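Local coordinates for protein phosphoacetylglucosamine mutase (Aspergillus lentulus, PDB 5O9X) that probably interconverts N-acetylglucosamine 6-phosphate and N-acetylglucosamine 1-phosphate, as a member of the phosphohexomutase family, at residues L212-N218 / I240-D246. The protein carries 1 engineered substitution. Residues are numbered along the deposited sequence; the frame is centred on the assembly and turned at random.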
ATOM      1  N   LEU A 212     -18.639   6.609  11.627  1.00 18.91           N
ATOM      2  CA  LEU A 212     -17.356   5.987  11.395  1.00 15.61           C
ATOM      3  C   LEU A 212     -16.287   6.889  12.075  1.00 16.72           C
ATOM      4  O   LEU A 212     -16.204   8.065  11.745  1.00 19.59           O
ATOM      5  CB  LEU A 212     -17.144   5.829   9.844  1.00 15.11           C
ATOM      6  CG  LEU A 212     -15.661   5.374   9.500  1.00 15.79           C
ATOM      7  CD1 LEU A 212     -15.387   3.934   9.969  1.00 16.44           C
ATOM      8  CD2 LEU A 212     -15.454   5.416   8.009  1.00 15.43           C
ATOM      9  N   THR A 213     -15.511   6.357  13.006  1.00 15.43           N
ATOM     10  CA  THR A 213     -14.441   7.131  13.692  1.00 17.61           C
ATOM     11  C   THR A 213     -13.063   6.704  13.101  1.00 16.24           C
ATOM     12  O   THR A 213     -12.621   5.545  13.308  1.00 16.27           O
ATOM     13  CB  THR A 213     -14.501   6.928  15.253  1.00 19.08           C
ATOM     14  OG1 THR A 213     -15.845   7.226  15.679  1.00 19.11           O
ATOM     15  CG2 THR A 213     -13.477   7.861  16.056  1.00 17.94           C
ATOM     16  N   VAL A 214     -12.393   7.638  12.438  1.00 16.24           N
ATOM     17  CA  VAL A 214     -11.213   7.312  11.625  1.00 13.98           C
ATOM     18  C   VAL A 214      -9.995   7.951  12.297  1.00 15.61           C
ATOM     19  O   VAL A 214      -9.842   9.215  12.431  1.00 16.17           O
ATOM     20  CB  VAL A 214     -11.298   7.872  10.153  1.00 16.30           C
ATOM     21  CG1 VAL A 214     -10.055   7.441   9.372  1.00 16.49           C
ATOM     22  CG2 VAL A 214     -12.531   7.362   9.432  1.00 14.63           C
ATOM     23  N   ASP A 215      -9.153   7.072  12.809  1.00 14.73           N
ATOM     24  CA  ASP A 215      -7.812   7.436  13.343  1.00 12.84           C
ATOM     25  C   ASP A 215      -6.912   7.687  12.175  1.00 14.60           C
ATOM     26  O   ASP A 215      -6.618   6.770  11.390  1.00 13.48           O
ATOM     27  CB  ASP A 215      -7.330   6.269  14.215  1.00 13.36           C
ATOM     28  CG  ASP A 215      -5.822   6.181  14.372  1.00 14.28           C
ATOM     29  OD1 ASP A 215      -5.148   7.242  14.350  1.00 14.28           O
ATOM     30  OD2 ASP A 215      -5.332   5.000  14.557  1.00 15.02           O
ATOM     31  N   CYS A 216      -6.370   8.906  12.082  1.00 15.38           N
ATOM     32  CA  CYS A 216      -5.625   9.313  10.878  1.00 14.68           C
ATOM     33  C   CYS A 216      -4.105   9.383  11.141  1.00 15.13           C
ATOM     34  O   CYS A 216      -3.313  10.008  10.342  1.00 16.24           O
ATOM     35  CB  CYS A 216      -6.143  10.636  10.278  1.00 14.73           C
ATOM     36  SG  CYS A 216      -7.839  10.502   9.660  1.00 17.50           S
ATOM     37  N   ALA A 217      -3.704   8.670  12.190  1.00 14.55           N
ATOM     38  CA  ALA A 217      -2.273   8.393  12.431  1.00 14.56           C
ATOM     39  C   ALA A 217      -1.428   9.648  12.631  1.00 14.54           C
ATOM     40  O   ALA A 217      -0.158   9.611  12.564  1.00 13.91           O
ATOM     41  CB  ALA A 217      -1.690   7.476  11.271  1.00 14.15           C
ATOM     42  N   ASN A 218      -2.113  10.778  12.904  1.00 16.47           N
ATOM     43  CA  ASN A 218      -1.460  12.164  12.959  1.00 15.75           C
ATOM     44  C   ASN A 218      -0.684  12.477  11.674  1.00 17.09           C
ATOM     45  O   ASN A 218       0.373  13.151  11.713  1.00 16.39           O
ATOM     46  CB  ASN A 218      -0.529  12.280  14.180  1.00 14.56           C
ATOM     47  CG  ASN A 218      -1.273  12.062  15.482  1.00 14.11           C
ATOM     48  OD1 ASN A 218      -0.908  11.150  16.346  1.00 17.67           O
ATOM     49  ND2 ASN A 218      -2.333  12.801  15.629  1.00 12.22           N
ATOM     50  N   ILE A 240     -18.526  10.855   9.391  1.00 23.45           N
ATOM     51  CA  ILE A 240     -17.118  10.546   9.780  1.00 20.99           C
ATOM     52  C   ILE A 240     -16.676  11.452  10.896  1.00 22.02           C
ATOM     53  O   ILE A 240     -16.832  12.712  10.808  1.00 21.83           O
ATOM     54  CB  ILE A 240     -16.144  10.720   8.579  1.00 22.31           C
ATOM     55  CG1 ILE A 240     -16.400   9.635   7.523  1.00 21.01           C
ATOM     56  CG2 ILE A 240     -14.630  10.672   9.050  1.00 21.09           C
ATOM     57  CD1 ILE A 240     -15.738   9.816   6.148  1.00 23.48           C
ATOM     58  N   LYS A 241     -16.051  10.862  11.908  1.00 18.32           N
ATOM     59  CA  LYS A 241     -15.365  11.624  12.903  1.00 21.00           C
ATOM     60  C   LYS A 241     -13.879  11.347  12.714  1.00 20.89           C
ATOM     61  O   LYS A 241     -13.514  10.168  12.504  1.00 21.76           O
ATOM     62  CB  LYS A 241     -15.782  11.180  14.296  1.00 22.73           C
ATOM     63  CG  LYS A 241     -17.292  11.025  14.461  1.00 30.92           C
ATOM     64  CD  LYS A 241     -18.029  12.331  14.709  1.00 36.60           C
ATOM     65  CE  LYS A 241     -19.570  12.179  14.740  1.00 49.42           C
ATOM     66  NZ  LYS A 241     -20.268  13.497  14.477  1.00 34.24           N
ATOM     67  N   ILE A 242     -13.028  12.385  12.826  1.00 19.34           N
ATOM     68  CA  ILE A 242     -11.589  12.236  12.597  1.00 16.31           C
ATOM     69  C   ILE A 242     -10.958  12.355  13.930  1.00 17.92           C
ATOM     70  O   ILE A 242     -11.348  13.253  14.717  1.00 18.32           O
ATOM     71  CB  ILE A 242     -11.055  13.346  11.632  1.00 19.35           C
ATOM     72  CG1 ILE A 242     -11.533  12.990  10.183  1.00 17.21           C
ATOM     73  CG2 ILE A 242      -9.503  13.422  11.699  1.00 17.98           C
ATOM     74  CD1 ILE A 242     -11.243  14.093   9.131  1.00 16.64           C
ATOM     75  N   VAL A 243     -10.067  11.431  14.279  1.00 15.34           N
ATOM     76  CA  VAL A 243      -9.233  11.555  15.484  1.00 16.44           C
ATOM     77  C   VAL A 243      -7.772  11.409  15.054  1.00 16.27           C
ATOM     78  O   VAL A 243      -7.516  10.796  13.964  1.00 15.83           O
ATOM     79  CB  VAL A 243      -9.578  10.545  16.669  1.00 16.88           C
ATOM     80  CG1 VAL A 243     -11.001  10.806  17.220  1.00 19.37           C
ATOM     81  CG2 VAL A 243      -9.443   9.025  16.270  1.00 17.10           C
ATOM     82  N   ASN A 244      -6.815  11.918  15.879  1.00 15.97           N
ATOM     83  CA  ASN A 244      -5.381  11.856  15.550  1.00 16.60           C
ATOM     84  C   ASN A 244      -5.079  12.464  14.206  1.00 17.30           C
ATOM     85  O   ASN A 244      -4.684  11.770  13.238  1.00 17.18           O
ATOM     86  CB  ASN A 244      -4.864  10.391  15.627  1.00 16.34           C
ATOM     87  CG  ASN A 244      -5.302   9.717  16.913  1.00 20.92           C
ATOM     88  OD1 ASN A 244      -5.186  10.323  17.974  1.00 20.08           O
ATOM     89  ND2 ASN A 244      -5.813   8.465  16.836  1.00 18.12           N
ATOM     90  N   ASP A 245      -5.245  13.789  14.113  1.00 15.41           N
ATOM     91  CA  ASP A 245      -4.845  14.476  12.925  1.00 15.95           C
ATOM     92  C   ASP A 245      -3.733  15.464  13.252  1.00 17.41           C
ATOM     93  O   ASP A 245      -3.645  16.552  12.635  1.00 20.13           O
ATOM     94  CB  ASP A 245      -6.107  15.166  12.275  1.00 19.12           C
ATOM     95  CG  ASP A 245      -6.639  16.355  13.119  1.00 22.25           C
ATOM     96  OD1 ASP A 245      -6.140  16.564  14.237  1.00 23.48           O
ATOM     97  OD2 ASP A 245      -7.482  17.117  12.644  1.00 23.62           O
ATOM     98  N   ASP A 246      -2.898  15.175  14.265  1.00 15.95           N
ATOM     99  CA  ASP A 246      -1.906  16.230  14.662  1.00 16.86           C
ATOM    100  C   ASP A 246      -0.660  16.246  13.766  1.00 17.42           C
ATOM    101  O   ASP A 246       0.403  15.677  14.114  1.00 19.18           O
ATOM    102  CB  ASP A 246      -1.596  16.138  16.168  1.00 19.52           C
ATOM    103  CG  ASP A 246      -0.511  17.118  16.646  1.00 21.99           C
ATOM    104  OD1 ASP A 246      -0.213  18.126  15.958  1.00 20.86           O
ATOM    105  OD2 ASP A 246       0.030  16.838  17.734  1.00 24.04           O
TER
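Parallel strands 212-215 and 240-243 are the two ends of a beta-alpha-beta unit whose crossover is helix 221-231, with 240-243 at the edge of the domain II sheet. Their ladder runs Lys-241 N to Leu-212 O (2.8 Å), Val-214 N to Lys-241 O, Val-243 N to Val-214 O and Cys-216 N to Val-243 O. On the face covered by the crossover helix, Val-214 CG2 meets Ile-240 CG2 at 3.9 Å; just past the strand, Cys-216 SG packs on Ile-242 CG2 at 3.9 Å, and Leu-225 of the helix touches both Val-214 and Cys-216. On the other face Thr-213 CG2, anti to its own N, reaches Val-243 CG1 at 4.0 Å. At the C-terminal ends of the strands, Asp-215, the last residue of 212-215, closes an Asx turn: its OD1 accepts from Ala-217 N (3.0 Å) and also takes Asn-244 ND2 at 2.8 Å. These donors come from opposite faces of the carboxylate, whose plane is 89° from the Asn-244 amide; OD2 is bound by Ser-282 OG and Gly-258 N, which further fixes the group's rotation. Asn-218 N donates to Asn-244 O (2.8 Å) from 52° out of the carbonyl plane, joining the two loops. The Ala-217 side chain is about 11 Å from the bound glucose 1,6-bisphosphate.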